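Protein yciO (Escherichia coli, PDB 1K7J) is of unknown function but probably binds double-stranded RNA. Local coordinates at residues V21-D35 and R122-L136. Numbering follows the deposited sequence.
Sequences VEIVRKGGVIVYPTD and RVPSNPIAQALLEAL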
loop_
_atom_site.group_PDB
_atom_site.type_symbol
_atom_site.label_atom_id
_atom_site.label_comp_id
_atom_site.label_asym_id
_atom_site.label_seq_id
_atom_site.Cartn_x
_atom_site.Cartn_y
_atom_site.Cartn_z
ATOM N N VAL A 21 1.327 3.330 -14.707
ATOM C CA VAL A 21 0.540 4.432 -14.166
ATOM C C VAL A 21 -0.655 4.753 -15.066
ATOM O O VAL A 21 -1.728 5.110 -14.579
ATOM C CB VAL A 21 1.420 5.691 -13.969
ATOM C CG1 VAL A 21 0.548 6.911 -13.694
ATOM C CG2 VAL A 21 2.373 5.469 -12.802
ATOM N N GLU A 22 -0.483 4.620 -16.377
ATOM C CA GLU A 22 -1.592 4.900 -17.278
ATOM C C GLU A 22 -2.701 3.873 -17.056
ATOM O O GLU A 22 -3.886 4.194 -17.149
ATOM C CB GLU A 22 -1.131 4.882 -18.736
ATOM C CG GLU A 22 -2.195 5.376 -19.702
ATOM C CD GLU A 22 -2.849 6.672 -19.241
ATOM O OE1 GLU A 22 -2.124 7.671 -19.032
ATOM O OE2 GLU A 22 -4.091 6.689 -19.084
ATOM N N ILE A 23 -2.312 2.636 -16.762
ATOM C CA ILE A 23 -3.285 1.584 -16.496
ATOM C C ILE A 23 -4.047 1.948 -15.220
ATOM O O ILE A 23 -5.268 1.792 -15.147
ATOM C CB ILE A 23 -2.582 0.215 -16.341
ATOM C CG1 ILE A 23 -2.085 -0.251 -17.715
ATOM C CG2 ILE A 23 -3.533 -0.805 -15.719
ATOM C CD1 ILE A 23 -1.129 -1.434 -17.676
ATOM N N VAL A 24 -3.327 2.443 -14.217
ATOM C CA VAL A 24 -3.954 2.848 -12.963
ATOM C C VAL A 24 -4.918 4.017 -13.198
ATOM O O VAL A 24 -6.037 4.021 -12.685
ATOM C CB VAL A 24 -2.887 3.269 -11.916
ATOM C CG1 VAL A 24 -3.555 3.924 -10.699
ATOM C CG2 VAL A 24 -2.090 2.051 -11.480
ATOM N N ARG A 25 -4.487 5.000 -13.984
ATOM C CA ARG A 25 -5.323 6.165 -14.263
ATOM C C ARG A 25 -6.614 5.803 -14.988
ATOM O O ARG A 25 -7.627 6.485 -14.837
ATOM C CB ARG A 25 -4.530 7.204 -15.065
ATOM C CG ARG A 25 -3.577 8.012 -14.192
ATOM C CD ARG A 25 -2.627 8.892 -14.992
ATOM N NE ARG A 25 -1.835 9.741 -14.102
ATOM C CZ ARG A 25 -0.711 10.361 -14.449
ATOM N NH1 ARG A 25 -0.224 10.233 -15.677
ATOM N NH2 ARG A 25 -0.075 11.119 -13.565
ATOM N N LYS A 26 -6.582 4.722 -15.758
ATOM C CA LYS A 26 -7.762 4.282 -16.493
ATOM C C LYS A 26 -8.685 3.418 -15.640
ATOM O O LYS A 26 -9.671 2.877 -16.138
ATOM C CB LYS A 26 -7.347 3.521 -17.753
ATOM C CG LYS A 26 -6.695 4.398 -18.810
ATOM C CD LYS A 26 -6.302 3.586 -20.029
ATOM C CE LYS A 26 -5.736 4.471 -21.128
ATOM N NZ LYS A 26 -6.745 5.456 -21.615
ATOM N N GLY A 27 -8.357 3.287 -14.357
ATOM C CA GLY A 27 -9.189 2.503 -13.457
ATOM C C GLY A 27 -8.799 1.047 -13.291
ATOM O O GLY A 27 -9.597 0.238 -12.812
ATOM N N GLY A 28 -7.574 0.703 -13.672
ATOM C CA GLY A 28 -7.135 -0.675 -13.548
ATOM C C GLY A 28 -6.626 -1.046 -12.168
ATOM O O GLY A 28 -6.285 -0.179 -11.357
ATOM N N VAL A 29 -6.592 -2.344 -11.896
ATOM C CA VAL A 29 -6.098 -2.861 -10.626
ATOM C C VAL A 29 -4.753 -3.505 -10.927
ATOM O O VAL A 29 -4.645 -4.343 -11.827
ATOM C CB VAL A 29 -7.048 -3.923 -10.039
ATOM C CG1 VAL A 29 -6.386 -4.622 -8.864
ATOM C CG2 VAL A 29 -8.345 -3.266 -9.596
ATOM N N ILE A 30 -3.725 -3.117 -10.182
ATOM C CA ILE A 30 -2.401 -3.671 -10.416
ATOM C C ILE A 30 -1.781 -4.292 -9.177
ATOM O O ILE A 30 -2.204 -4.034 -8.050
ATOM C CB ILE A 30 -1.416 -2.592 -10.932
ATOM C CG1 ILE A 30 -1.009 -1.656 -9.787
ATOM C CG2 ILE A 30 -2.064 -1.788 -12.057
ATOM C CD1 ILE A 30 0.082 -0.669 -10.166
ATOM N N VAL A 31 -0.783 -5.135 -9.411
ATOM C CA VAL A 31 -0.031 -5.765 -8.341
ATOM C C VAL A 31 1.363 -5.186 -8.527
ATOM O O VAL A 31 1.919 -5.226 -9.627
ATOM C CB VAL A 31 0.028 -7.300 -8.490
ATOM C CG1 VAL A 31 1.027 -7.883 -7.490
ATOM C CG2 VAL A 31 -1.355 -7.895 -8.249
ATOM N N TYR A 32 1.919 -4.617 -7.467
ATOM C CA TYR A 32 3.246 -4.031 -7.560
ATOM C C TYR A 32 4.083 -4.340 -6.330
ATOM O O TYR A 32 3.557 -4.571 -5.245
ATOM C CB TYR A 32 3.152 -2.515 -7.764
ATOM C CG TYR A 32 2.534 -1.745 -6.619
ATOM C CD1 TYR A 32 1.154 -1.742 -6.410
ATOM C CD2 TYR A 32 3.330 -0.985 -5.765
ATOM C CE1 TYR A 32 0.582 -0.990 -5.374
ATOM C CE2 TYR A 32 2.772 -0.235 -4.732
ATOM C CZ TYR A 32 1.400 -0.238 -4.544
ATOM O OH TYR A 32 0.848 0.534 -3.542
ATOM N N PRO A 33 5.410 -4.338 -6.484
ATOM C CA PRO A 33 6.307 -4.631 -5.368
ATOM C C PRO A 33 6.532 -3.466 -4.412
ATOM O O PRO A 33 6.546 -2.311 -4.827
ATOM C CB PRO A 33 7.598 -5.019 -6.075
ATOM C CG PRO A 33 7.601 -4.072 -7.250
ATOM C CD PRO A 33 6.168 -4.152 -7.737
ATOM N N THR A 34 6.693 -3.783 -3.127
ATOM C CA THR A 34 7.004 -2.771 -2.120
ATOM C C THR A 34 8.159 -3.363 -1.321
ATOM O O THR A 34 8.579 -4.494 -1.574
ATOM C CB THR A 34 5.833 -2.484 -1.139
ATOM O OG1 THR A 34 5.709 -3.560 -0.200
ATOM C CG2 THR A 34 4.525 -2.305 -1.896
ATOM N N ASP A 35 8.676 -2.604 -0.365
ATOM C CA ASP A 35 9.774 -3.081 0.467
ATOM C C ASP A 35 9.311 -4.218 1.381
ATOM O O ASP A 35 10.127 -5.000 1.868
ATOM C CB ASP A 35 10.307 -1.938 1.323
ATOM C CG ASP A 35 9.208 -1.241 2.089
ATOM O OD1 ASP A 35 8.554 -0.353 1.503
ATOM O OD2 ASP A 35 8.983 -1.600 3.265
ATOM N N ARG A 122 1.017 4.508 4.348
ATOM C CA ARG A 122 2.246 3.756 4.133
ATOM C C ARG A 122 3.158 4.368 3.077
ATOM O O ARG A 122 2.737 4.610 1.946
ATOM C CB ARG A 122 1.848 2.331 3.740
ATOM C CG ARG A 122 2.952 1.337 3.455
ATOM C CD ARG A 122 2.284 -0.009 3.192
ATOM N NE ARG A 122 3.156 -1.008 2.580
ATOM C CZ ARG A 122 2.756 -2.236 2.270
ATOM N NH1 ARG A 122 1.505 -2.602 2.519
ATOM N NH2 ARG A 122 3.600 -3.096 1.714
ATOM N N VAL A 123 4.403 4.630 3.461
ATOM C CA VAL A 123 5.397 5.189 2.551
ATOM C C VAL A 123 6.376 4.066 2.215
ATOM O O VAL A 123 7.133 3.622 3.075
ATOM C CB VAL A 123 6.184 6.344 3.208
ATOM C CG1 VAL A 123 7.233 6.876 2.244
ATOM C CG2 VAL A 123 5.227 7.461 3.624
ATOM N N PRO A 124 6.365 3.585 0.962
ATOM C CA PRO A 124 7.268 2.506 0.550
ATOM C C PRO A 124 8.685 3.024 0.318
ATOM O O PRO A 124 8.874 4.187 -0.027
ATOM C CB PRO A 124 6.617 1.990 -0.726
ATOM C CG PRO A 124 6.085 3.247 -1.340
ATOM C CD PRO A 124 5.491 3.998 -0.154
ATOM N N SER A 125 9.679 2.160 0.498
ATOM C CA SER A 125 11.065 2.578 0.325
ATOM C C SER A 125 11.737 2.082 -0.956
ATOM O O SER A 125 12.820 2.552 -1.306
ATOM C CB SER A 125 11.896 2.111 1.521
ATOM O OG SER A 125 11.980 0.693 1.538
ATOM N N ASN A 126 11.106 1.142 -1.654
ATOM C CA ASN A 126 11.706 0.586 -2.867
ATOM C C ASN A 126 11.528 1.451 -4.109
ATOM O O ASN A 126 10.515 2.138 -4.270
ATOM C CB ASN A 126 11.147 -0.811 -3.130
ATOM C CG ASN A 126 9.660 -0.796 -3.371
ATOM O OD1 ASN A 126 8.887 -0.352 -2.520
ATOM N ND2 ASN A 126 9.243 -1.280 -4.537
ATOM N N PRO A 127 12.513 1.413 -5.017
ATOM C CA PRO A 127 12.482 2.196 -6.254
ATOM C C PRO A 127 11.243 2.068 -7.132
ATOM O O PRO A 127 10.728 3.075 -7.618
ATOM C CB PRO A 127 13.749 1.743 -6.975
ATOM C CG PRO A 127 14.692 1.494 -5.837
ATOM C CD PRO A 127 13.808 0.719 -4.879
ATOM N N ILE A 128 10.754 0.850 -7.346
ATOM C CA ILE A 128 9.583 0.696 -8.205
ATOM C C ILE A 128 8.347 1.387 -7.638
ATOM O O ILE A 128 7.675 2.137 -8.346
ATOM C CB ILE A 128 9.279 -0.798 -8.486
ATOM C CG1 ILE A 128 10.355 -1.368 -9.419
ATOM C CG2 ILE A 128 7.906 -0.951 -9.135
ATOM C CD1 ILE A 128 10.225 -2.866 -9.684
ATOM N N ALA A 129 8.051 1.157 -6.361
ATOM C CA ALA A 129 6.881 1.779 -5.750
ATOM C C ALA A 129 7.035 3.298 -5.744
ATOM O O ALA A 129 6.087 4.024 -6.045
ATOM C CB ALA A 129 6.682 1.256 -4.332
ATOM N N GLN A 130 8.227 3.783 -5.408
ATOM C CA GLN A 130 8.452 5.221 -5.395
ATOM C C GLN A 130 8.277 5.817 -6.791
ATOM O O GLN A 130 7.700 6.893 -6.942
ATOM C CB GLN A 130 9.848 5.537 -4.859
ATOM C CG GLN A 130 9.911 5.609 -3.336
ATOM C CD GLN A 130 9.123 6.783 -2.787
ATOM O OE1 GLN A 130 9.241 7.903 -3.280
ATOM N NE2 GLN A 130 8.324 6.536 -1.756
ATOM N N ALA A 131 8.756 5.108 -7.810
ATOM C CA ALA A 131 8.634 5.586 -9.183
ATOM C C ALA A 131 7.165 5.653 -9.601
ATOM O O ALA A 131 6.738 6.606 -10.254
ATOM C CB ALA A 131 9.416 4.673 -10.133
ATOM N N LEU A 132 6.388 4.640 -9.224
ATOM C CA LEU A 132 4.969 4.621 -9.560
ATOM C C LEU A 132 4.261 5.821 -8.931
ATOM O O LEU A 132 3.468 6.505 -9.585
ATOM C CB LEU A 132 4.321 3.320 -9.068
ATOM C CG LEU A 132 4.704 2.029 -9.802
ATOM C CD1 LEU A 132 4.150 0.819 -9.052
ATOM C CD2 LEU A 132 4.162 2.067 -11.227
ATOM N N LEU A 133 4.553 6.081 -7.661
ATOM C CA LEU A 133 3.922 7.194 -6.963
ATOM C C LEU A 133 4.339 8.534 -7.553
ATOM O O LEU A 133 3.513 9.428 -7.710
ATOM C CB LEU A 133 4.253 7.133 -5.471
ATOM C CG LEU A 133 3.669 5.897 -4.775
ATOM C CD1 LEU A 133 4.163 5.840 -3.339
ATOM C CD2 LEU A 133 2.139 5.935 -4.832
ATOM N N GLU A 134 5.617 8.675 -7.888
ATOM C CA GLU A 134 6.096 9.920 -8.476
ATOM C C GLU A 134 5.360 10.204 -9.782
ATOM O O GLU A 134 4.963 11.339 -10.050
ATOM C CB GLU A 134 7.600 9.844 -8.750
ATOM C CG GLU A 134 8.204 11.165 -9.204
ATOM C CD GLU A 134 9.676 11.044 -9.553
ATOM O OE1 GLU A 134 10.411 10.364 -8.805
ATOM O OE2 GLU A 134 10.100 11.636 -10.568
ATOM N N ALA A 135 5.176 9.171 -10.597
ATOM C CA ALA A 135 4.492 9.333 -11.874
ATOM C C ALA A 135 2.995 9.571 -11.696
ATOM O O ALA A 135 2.394 10.352 -12.438
ATOM C CB ALA A 135 4.729 8.107 -12.751
ATOM N N LEU A 136 2.391 8.907 -10.714
ATOM C CA LEU A 136 0.957 9.059 -10.466
ATOM C C LEU A 136 0.623 10.459 -9.951
ATOM O O LEU A 136 -0.383 11.048 -10.347
ATOM C CB LEU A 136 0.475 8.000 -9.470
ATOM C CG LEU A 136 -1.024 7.986 -9.144
ATOM C CD1 LEU A 136 -1.841 7.789 -10.412
ATOM C CD2 LEU A 136 -1.308 6.871 -8.149
HETATM O O HOH W 1 -3.240 10.525 -11.199
HETATM O O HOH W 2 5.948 -0.287 2.499
#
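With CG wedged between its own backbone N and carbonyl carbon (chi1 62°), Asn126 turns its amide back against the backbone of Pro33 and Thr34, where ND2 donates to Pro33 O at 2.9 Å, from above the carbonyl plane rather than along a lone pair. Asp35 adopts the same kind of first torsion and brings OD1 to the backbone N of Ser125 (2.9 Å, N-H...O 161°); a water joins that oxygen to Arg122 NE, while OD2 is held by Asn96 N. Polar side chains thus tie residues 33-35 to the start of helix 127-136, whose N-cap is Asn126. With an alanine in place of Asn126, Pro33 O would probably lose its side-chain donor and the tie to the helix start would weaken. The extended Arg122 reaches Thr34 OG1 through NH2 in a weak bond, but that hydroxyl also bonds to Gly37 O, and NH1 has Ser144 as its partner; a sulfate ion lies near this arginine.

Farther along, the contact becomes apolar. Ile128 CG2 meets Pro33 CG at 3.7 Å, and Leu132 CD1 lies against Tyr32 CB at 3.7 Å. Val21 pushes CG2 onto Ala135 CB at 3.5 Å and sets CG1 against Leu136 CA. At the helix C-terminus, Arg25 NH2 donates to Leu136 O (3.2 Å), with Val21 CG1 above one guanidinium face, offset toward its rim. Helix 127-136 therefore packs across strand 30-34, which strands 170-173 and 37-43 flank in the mixed sheet, and beside helix 14-25, whose segment 21-25 it crosses at -55°, with Ile17 and Ala20 extending the packing on Leu132.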